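Alpha-Amylase (Thermotoga maritima, PDB 2B5D) is a glycoside hydrolase of family 57, built from a mainly parallel-stranded alpha/beta domain and a helical C-terminal region. Local coordinates at residues A147-Y152 / I181-C186; Y188-D193 / I394-D399. All blocks are in the same frame, centred on the assembly; numbering follows the deposited sequence.

How the contacts relate
The two contacts lie side by side, their centres about 13 Å apart, and they touch through Pro150 and Tyr188, Leu149 and Tyr189, and Leu183 and Leu192. Contact 1 is the buried one. It joins two loops that follow parallel strands 137-142 and 180-182, and it relies on apolar packing and a bridging water. Contact 2 lies further from the centre of the chain and is only partly buried. It ties the turn leading into helix 192-198 to a loop from much later in the chain. Its chemistry is more polar, with a carboxylate gripping a backbone N-H. The chain passes from contact 1 directly into contact 2.

Contact 1: residues A147-Y152 / I181-C186; sequences AFLPLY and IWLAEC
Phe148 and Glu185 make the main side-chain contact between 147-152 and 181-186. The two side chains cross at about a right angle. Phe148 has CG anti to its backbone N (chi1 177°), which swings the ring over beside CB of Glu185. Phe148 CD2 lies 3.8 Å from Glu185 CB, so the aliphatic root of the glutamate does the touching. The glutamate chain then bends at chi2 (-50°), and the carboxylate takes no part in the contact. The carbonyl O of Ala184 sits at the edge of the same ring, near its plane. Pro150 CD covers one face of the ring, 3.7 Å above its centre. The methyl CB of Ala184 makes a van der Waals contact with the carbonyl O of Ala147 at 3.4 Å. The apolar pair is CD1 of Leu149 and CD2 of Leu183, 4.3 Å apart.

The polar link is indirect. One water accepts from Leu149 N at 3.0 Å and donates to Ala184 O at 2.9 Å. It thereby joins the two backbones where they do not bond directly. Asn143 also ties the loops together: it bonds to Ala147 O and, weakly, to Ala184 N.

Adjacent parallel strands 137-142 and 180-182 form a beta-alpha-beta crossover with helix 156-174, and the contact joins the loops at their C-terminal ends. Helix 156-174 packs on Ala147 and Leu149, while Leu183 rests on Phe204 of strand 203-206.

Contact 2: residues Y188-D193 / I394-D399; sequences YYQGLD and IATPAD
Tyr189 and Asp399 bring the two backbones closest, with their CA atoms 4.2 Å apart, where 188-193 enters a type II beta turn from Tyr189 to Leu192. Asp399 reaches the start of this turn with its side chain. Its OD1 accepts a hydrogen bond from Gln190 N at 2.7 Å, on the syn side and 25° out of the carboxylate plane. The bond is bent, 136° at the hydrogen. Asp399 CG stands anti to the carbonyl carbon (chi1 -81°), which helps bring OD1 to this N-H.

Tyr188 presents a ring edge to 394-399. The carbonyl oxygens of Pro397 and Ala398 lie near its plane, and CE2 of Tyr188 packs on CB of Pro397 at 3.8 Å. Gln190 runs across Asp399 at about a right angle, and its CG lies 3.5 Å from Pro397 O. Across the base of the turn, Tyr188 OH donates to Asp193 OD2 at 2.8 Å, from above the carboxylate plane. Gly191 N adds a weak bond to the same oxygen. Tyr188 also shares a backbone hydrogen bond with Ser400, its ring meets Phe204 of strand 203-206, and Asp399 packs on Val250 of the second subunit.

Two aspartates therefore serve this turn. Asp399 fastens it to the later loop, and Asp193 ties back the Tyr188 hydroxyl. The hydrogen bond from the backbone N-H of Gln190 would probably help stabilise negative charge on Asp399.

Contact 1: residues A147-Y152 / I181-C186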
ATOM      1  N   ALA A 147     -17.139 -21.532   8.789  1.00 40.74           N
ATOM      2  CA  ALA A 147     -17.430 -21.206   7.403  1.00 40.91           C
ATOM      3  C   ALA A 147     -18.909 -20.866   7.242  1.00 41.35           C
ATOM      4  O   ALA A 147     -19.765 -21.416   7.930  1.00 42.28           O
ATOM      5  CB  ALA A 147     -17.036 -22.412   6.455  1.00 40.31           C
ATOM      6  N   PHE A 148     -19.219 -20.020   6.279  1.00 41.75           N
ATOM      7  CA  PHE A 148     -20.575 -19.633   6.032  1.00 41.50           C
ATOM      8  C   PHE A 148     -21.120 -20.672   5.070  1.00 41.49           C
ATOM      9  O   PHE A 148     -20.844 -20.608   3.885  1.00 40.09           O
ATOM     10  CB  PHE A 148     -20.595 -18.224   5.435  1.00 41.30           C
ATOM     11  CG  PHE A 148     -21.945 -17.721   5.051  1.00 41.13           C
ATOM     12  CD1 PHE A 148     -22.216 -17.446   3.732  1.00 41.17           C
ATOM     13  CD2 PHE A 148     -22.897 -17.404   6.014  1.00 42.63           C
ATOM     14  CE1 PHE A 148     -23.472 -16.945   3.340  1.00 40.26           C
ATOM     15  CE2 PHE A 148     -24.148 -16.887   5.641  1.00 42.13           C
ATOM     16  CZ  PHE A 148     -24.422 -16.660   4.271  1.00 40.01           C
ATOM     17  N   LEU A 149     -21.965 -21.576   5.603  1.00 42.54           N
ATOM     18  CA  LEU A 149     -22.318 -22.824   4.891  1.00 43.08           C
ATOM     19  C   LEU A 149     -23.126 -22.580   3.635  1.00 43.39           C
ATOM     20  O   LEU A 149     -22.959 -23.308   2.708  1.00 44.17           O
ATOM     21  CB  LEU A 149     -22.994 -23.838   5.805  1.00 41.75           C
ATOM     22  CG  LEU A 149     -22.173 -24.183   7.037  1.00 41.59           C
ATOM     23  CD1 LEU A 149     -22.982 -25.045   8.055  1.00 36.36           C
ATOM     24  CD2 LEU A 149     -20.769 -24.804   6.679  1.00 41.21           C
ATOM     25  N   PRO A 150     -24.012 -21.554   3.608  1.00 43.66           N
ATOM     26  CA  PRO A 150     -24.727 -21.288   2.346  1.00 43.68           C
ATOM     27  C   PRO A 150     -23.833 -20.902   1.168  1.00 45.11           C
ATOM     28  O   PRO A 150     -24.249 -21.012  -0.003  1.00 45.93           O
ATOM     29  CB  PRO A 150     -25.672 -20.106   2.700  1.00 42.72           C
ATOM     30  CG  PRO A 150     -25.770 -20.118   4.138  1.00 41.70           C
ATOM     31  CD  PRO A 150     -24.478 -20.663   4.689  1.00 42.55           C
ATOM     32  N   LEU A 151     -22.638 -20.402   1.442  1.00 44.97           N
ATOM     33  CA  LEU A 151     -21.732 -20.174   0.342  1.00 45.62           C
ATOM     34  C   LEU A 151     -21.298 -21.497  -0.336  1.00 45.70           C
ATOM     35  O   LEU A 151     -21.088 -21.538  -1.538  1.00 45.95           O
ATOM     36  CB  LEU A 151     -20.508 -19.376   0.824  1.00 46.01           C
ATOM     37  CG  LEU A 151     -19.552 -18.908  -0.289  1.00 46.59           C
ATOM     38  CD1 LEU A 151     -20.263 -18.049  -1.379  1.00 45.47           C
ATOM     39  CD2 LEU A 151     -18.323 -18.205   0.345  1.00 45.73           C
ATOM     40  N   TYR A 152     -21.206 -22.564   0.444  1.00 45.82           N
ATOM     41  CA  TYR A 152     -20.739 -23.882  -0.004  1.00 47.24           C
ATOM     42  C   TYR A 152     -21.829 -24.955  -0.267  1.00 47.41           C
ATOM     43  O   TYR A 152     -21.522 -26.156  -0.342  1.00 47.31           O
ATOM     44  CB  TYR A 152     -19.781 -24.416   1.046  1.00 46.97           C
ATOM     45  CG  TYR A 152     -18.631 -23.458   1.188  1.00 50.59           C
ATOM     46  CD1 TYR A 152     -17.675 -23.353   0.154  1.00 47.54           C
ATOM     47  CD2 TYR A 152     -18.514 -22.607   2.324  1.00 48.86           C
ATOM     48  CE1 TYR A 152     -16.643 -22.471   0.236  1.00 50.55           C
ATOM     49  CE2 TYR A 152     -17.443 -21.688   2.412  1.00 49.38           C
ATOM     50  CZ  TYR A 152     -16.520 -21.634   1.362  1.00 51.63           C
ATOM     51  OH  TYR A 152     -15.442 -20.777   1.402  1.00 51.88           O
ATOM     52  N   ILE A 181     -26.349 -26.775  17.854  1.00 42.90           N
ATOM     53  CA  ILE A 181     -25.315 -26.194  17.031  1.00 43.27           C
ATOM     54  C   ILE A 181     -25.654 -24.731  16.670  1.00 42.89           C
ATOM     55  O   ILE A 181     -26.822 -24.364  16.452  1.00 43.22           O
ATOM     56  CB  ILE A 181     -25.128 -26.960  15.704  1.00 41.83           C
ATOM     57  CG1 ILE A 181     -23.835 -26.453  15.015  1.00 41.81           C
ATOM     58  CG2 ILE A 181     -26.340 -26.729  14.848  1.00 38.20           C
ATOM     59  CD1 ILE A 181     -23.286 -27.238  13.783  1.00 42.76           C
ATOM     60  N   TRP A 182     -24.619 -23.913  16.593  1.00 43.68           N
ATOM     61  CA  TRP A 182     -24.783 -22.576  16.055  1.00 43.18           C
ATOM     62  C   TRP A 182     -24.100 -22.573  14.708  1.00 42.23           C
ATOM     63  O   TRP A 182     -22.940 -22.850  14.617  1.00 42.51           O
ATOM     64  CB  TRP A 182     -24.106 -21.554  16.981  0.65 42.32           C
ATOM     65  CG  TRP A 182     -24.078 -20.154  16.417  0.65 41.84           C
ATOM     66  CD1 TRP A 182     -23.136 -19.627  15.604  0.65 40.54           C
ATOM     67  CD2 TRP A 182     -25.085 -19.136  16.580  0.65 41.34           C
ATOM     68  NE1 TRP A 182     -23.460 -18.344  15.269  0.65 40.34           N
ATOM     69  CE2 TRP A 182     -24.654 -18.010  15.851  0.65 40.52           C
ATOM     70  CE3 TRP A 182     -26.318 -19.077  17.258  0.65 42.84           C
ATOM     71  CZ2 TRP A 182     -25.387 -16.798  15.817  0.65 40.39           C
ATOM     72  CZ3 TRP A 182     -27.069 -17.852  17.222  0.65 41.95           C
ATOM     73  CH2 TRP A 182     -26.603 -16.755  16.485  0.65 41.20           C
ATOM     74  N   LEU A 183     -24.829 -22.249  13.662  1.00 42.42           N
ATOM     75  CA  LEU A 183     -24.245 -22.090  12.365  1.00 42.32           C
ATOM     76  C   LEU A 183     -23.627 -20.666  12.258  1.00 43.15           C
ATOM     77  O   LEU A 183     -24.222 -19.652  12.690  1.00 43.28           O
ATOM     78  CB  LEU A 183     -25.353 -22.260  11.335  1.00 41.37           C
ATOM     79  CG  LEU A 183     -26.403 -23.387  11.514  1.00 43.93           C
ATOM     80  CD1 LEU A 183     -27.512 -23.266  10.450  1.00 40.87           C
ATOM     81  CD2 LEU A 183     -25.742 -24.795  11.402  1.00 40.95           C
ATOM     82  N   ALA A 184     -22.447 -20.586  11.668  1.00 43.72           N
ATOM     83  CA  ALA A 184     -21.774 -19.294  11.444  1.00 42.69           C
ATOM     84  C   ALA A 184     -22.720 -18.357  10.701  1.00 43.37           C
ATOM     85  O   ALA A 184     -23.255 -18.743   9.641  1.00 41.86           O
ATOM     86  CB  ALA A 184     -20.520 -19.522  10.622  1.00 43.02           C
ATOM     87  N   GLU A 185     -22.935 -17.143  11.274  1.00 43.26           N
ATOM     88  CA  GLU A 185     -23.801 -16.114  10.712  1.00 43.64           C
ATOM     89  C   GLU A 185     -25.242 -16.551  10.565  1.00 42.70           C
ATOM     90  O   GLU A 185     -25.953 -16.035   9.709  1.00 43.51           O
ATOM     91  CB  GLU A 185     -23.302 -15.602   9.333  1.00 44.53           C
ATOM     92  CG  GLU A 185     -21.847 -15.061   9.254  1.00 50.35           C
ATOM     93  CD  GLU A 185     -21.543 -14.042  10.357  1.00 60.81           C
ATOM     94  OE1 GLU A 185     -22.403 -13.124  10.572  1.00 64.29           O
ATOM     95  OE2 GLU A 185     -20.462 -14.169  10.993  1.00 62.20           O
ATOM     96  N   CYS A 186     -25.672 -17.522  11.366  1.00 43.41           N
ATOM     97  CA  CYS A 186     -26.957 -18.232  11.150  1.00 42.78           C
ATOM     98  C   CYS A 186     -27.212 -18.640   9.694  1.00 41.53           C
ATOM     99  O   CYS A 186     -28.365 -18.699   9.245  1.00 42.68           O
ATOM    100  CB  CYS A 186     -28.134 -17.400  11.761  1.00 42.54           C
ATOM    101  SG  CYS A 186     -28.014 -17.468  13.598  1.00 46.33           S
TER
HETATM  102  O   HOH W   1     -23.508 -21.262   8.189  1.00 36.39           O

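Contact 2: residues Y188-D193 / I394-D399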
ATOM      1  N   TYR A 188     -28.151 -20.564   6.905  1.00 40.87           N
ATOM      2  CA  TYR A 188     -28.991 -21.711   6.834  1.00 40.96           C
ATOM      3  C   TYR A 188     -29.531 -21.701   5.421  1.00 40.75           C
ATOM      4  O   TYR A 188     -29.875 -20.644   4.898  1.00 39.72           O
ATOM      5  CB  TYR A 188     -30.148 -21.672   7.849  1.00 39.84           C
ATOM      6  CG  TYR A 188     -31.047 -22.932   7.668  1.00 41.73           C
ATOM      7  CD1 TYR A 188     -30.695 -24.177   8.264  1.00 38.68           C
ATOM      8  CD2 TYR A 188     -32.179 -22.892   6.856  1.00 36.71           C
ATOM      9  CE1 TYR A 188     -31.505 -25.330   8.087  1.00 38.41           C
ATOM     10  CE2 TYR A 188     -32.963 -24.021   6.660  1.00 36.75           C
ATOM     11  CZ  TYR A 188     -32.610 -25.238   7.258  1.00 38.34           C
ATOM     12  OH  TYR A 188     -33.422 -26.327   7.061  1.00 42.41           O
ATOM     13  N   TYR A 189     -29.516 -22.870   4.793  1.00 40.67           N
ATOM     14  CA  TYR A 189     -30.176 -23.079   3.497  1.00 42.47           C
ATOM     15  C   TYR A 189     -30.991 -24.380   3.558  1.00 42.72           C
ATOM     16  O   TYR A 189     -30.746 -25.261   4.382  1.00 40.55           O
ATOM     17  CB  TYR A 189     -29.168 -23.123   2.326  1.00 42.51           C
ATOM     18  CG  TYR A 189     -28.201 -24.281   2.376  1.00 43.04           C
ATOM     19  CD1 TYR A 189     -27.017 -24.192   3.128  1.00 44.00           C
ATOM     20  CD2 TYR A 189     -28.477 -25.468   1.698  1.00 41.65           C
ATOM     21  CE1 TYR A 189     -26.095 -25.271   3.176  1.00 47.04           C
ATOM     22  CE2 TYR A 189     -27.594 -26.535   1.727  1.00 43.48           C
ATOM     23  CZ  TYR A 189     -26.403 -26.430   2.456  1.00 45.12           C
ATOM     24  OH  TYR A 189     -25.562 -27.493   2.490  1.00 45.85           O
ATOM     25  N   GLN A 190     -31.963 -24.486   2.683  1.00 44.27           N
ATOM     26  CA  GLN A 190     -32.930 -25.566   2.804  1.00 46.99           C
ATOM     27  C   GLN A 190     -32.335 -26.935   2.519  1.00 46.15           C
ATOM     28  O   GLN A 190     -31.697 -27.155   1.490  1.00 46.42           O
ATOM     29  CB  GLN A 190     -34.094 -25.293   1.863  1.00 48.71           C
ATOM     30  CG  GLN A 190     -35.209 -24.647   2.541  1.00 51.87           C
ATOM     31  CD  GLN A 190     -36.400 -24.649   1.666  1.00 62.24           C
ATOM     32  OE1 GLN A 190     -37.485 -25.011   2.105  1.00 69.43           O
ATOM     33  NE2 GLN A 190     -36.219 -24.278   0.389  1.00 65.22           N
ATOM     34  N   GLY A 191     -32.481 -27.841   3.466  1.00 45.81           N
ATOM     35  CA  GLY A 191     -31.835 -29.126   3.291  1.00 44.67           C
ATOM     36  C   GLY A 191     -30.760 -29.340   4.314  1.00 44.79           C
ATOM     37  O   GLY A 191     -30.452 -30.485   4.658  1.00 45.73           O
ATOM     38  N   LEU A 192     -30.201 -28.250   4.845  1.00 42.65           N
ATOM     39  CA  LEU A 192     -29.091 -28.325   5.809  1.00 40.48           C
ATOM     40  C   LEU A 192     -29.497 -28.999   7.085  1.00 38.62           C
ATOM     41  O   LEU A 192     -28.672 -29.465   7.831  1.00 39.38           O
ATOM     42  CB  LEU A 192     -28.605 -26.883   6.179  1.00 40.86           C
ATOM     43  CG  LEU A 192     -27.147 -26.468   6.401  1.00 42.99           C
ATOM     44  CD1 LEU A 192     -26.944 -25.287   7.350  1.00 43.95           C
ATOM     45  CD2 LEU A 192     -26.180 -27.547   6.695  1.00 43.12           C
ATOM     46  N   ASP A 193     -30.772 -28.935   7.431  1.00 40.43           N
ATOM     47  CA  ASP A 193     -31.305 -29.642   8.648  1.00 40.38           C
ATOM     48  C   ASP A 193     -31.097 -31.174   8.540  1.00 40.23           C
ATOM     49  O   ASP A 193     -30.777 -31.877   9.544  1.00 40.90           O
ATOM     50  CB  ASP A 193     -32.790 -29.327   8.823  1.00 40.88           C
ATOM     51  CG  ASP A 193     -33.592 -29.490   7.523  1.00 41.47           C
ATOM     52  OD1 ASP A 193     -34.663 -30.093   7.507  1.00 46.86           O
ATOM     53  OD2 ASP A 193     -33.168 -29.034   6.485  1.00 46.09           O
ATOM     54  N   ILE A 394     -44.553 -28.035  13.250  1.00 46.21           N
ATOM     55  CA  ILE A 394     -43.571 -28.553  12.335  1.00 46.12           C
ATOM     56  C   ILE A 394     -43.501 -27.629  11.134  1.00 45.97           C
ATOM     57  O   ILE A 394     -44.520 -27.321  10.508  1.00 46.45           O
ATOM     58  CB  ILE A 394     -43.908 -30.007  11.850  1.00 46.33           C
ATOM     59  CG1 ILE A 394     -43.868 -30.980  13.014  1.00 46.98           C
ATOM     60  CG2 ILE A 394     -42.879 -30.484  10.840  1.00 43.91           C
ATOM     61  CD1 ILE A 394     -44.338 -32.352  12.633  1.00 46.54           C
ATOM     62  N   ALA A 395     -42.299 -27.207  10.771  1.00 44.72           N
ATOM     63  CA  ALA A 395     -42.211 -26.228   9.694  1.00 44.50           C
ATOM     64  C   ALA A 395     -40.886 -26.373   9.022  1.00 42.71           C
ATOM     65  O   ALA A 395     -39.975 -26.899   9.590  1.00 41.00           O
ATOM     66  CB  ALA A 395     -42.408 -24.764  10.262  1.00 44.70           C
ATOM     67  N   THR A 396     -40.791 -25.933   7.785  1.00 43.87           N
ATOM     68  CA  THR A 396     -39.458 -25.861   7.197  1.00 45.14           C
ATOM     69  C   THR A 396     -38.940 -24.409   7.042  1.00 42.50           C
ATOM     70  O   THR A 396     -39.521 -23.639   6.298  1.00 40.50           O
ATOM     71  CB  THR A 396     -39.277 -26.743   5.905  1.00 44.94           C
ATOM     72  OG1 THR A 396     -39.579 -25.986   4.745  1.00 50.40           O
ATOM     73  CG2 THR A 396     -40.182 -27.914   5.920  1.00 46.75           C
ATOM     74  N   PRO A 397     -37.847 -24.069   7.743  1.00 42.51           N
ATOM     75  CA  PRO A 397     -37.230 -22.726   7.682  1.00 42.48           C
ATOM     76  C   PRO A 397     -36.777 -22.314   6.283  1.00 42.89           C
ATOM     77  O   PRO A 397     -36.367 -23.162   5.477  1.00 43.12           O
ATOM     78  CB  PRO A 397     -36.025 -22.853   8.602  1.00 42.91           C
ATOM     79  CG  PRO A 397     -36.310 -24.003   9.469  1.00 43.36           C
ATOM     80  CD  PRO A 397     -37.136 -24.949   8.684  1.00 41.92           C
ATOM     81  N   ALA A 398     -36.850 -21.016   5.994  1.00 42.73           N
ATOM     82  CA  ALA A 398     -36.479 -20.504   4.697  1.00 41.88           C
ATOM     83  C   ALA A 398     -34.961 -20.254   4.712  1.00 42.00           C
ATOM     84  O   ALA A 398     -34.376 -20.135   5.771  1.00 42.33           O
ATOM     85  CB  ALA A 398     -37.257 -19.252   4.399  1.00 42.56           C
ATOM     86  N   ASP A 399     -34.312 -20.260   3.550  1.00 42.55           N
ATOM     87  CA  ASP A 399     -32.898 -19.866   3.442  1.00 44.66           C
ATOM     88  C   ASP A 399     -32.719 -18.523   4.098  1.00 45.29           C
ATOM     89  O   ASP A 399     -33.490 -17.591   3.827  1.00 44.13           O
ATOM     90  CB  ASP A 399     -32.537 -19.669   1.968  1.00 44.96           C
ATOM     91  CG  ASP A 399     -32.235 -20.971   1.251  1.00 47.37           C
ATOM     92  OD1 ASP A 399     -32.595 -22.051   1.769  1.00 46.76           O
ATOM     93  OD2 ASP A 399     -31.599 -20.900   0.159  1.00 52.06           O
TER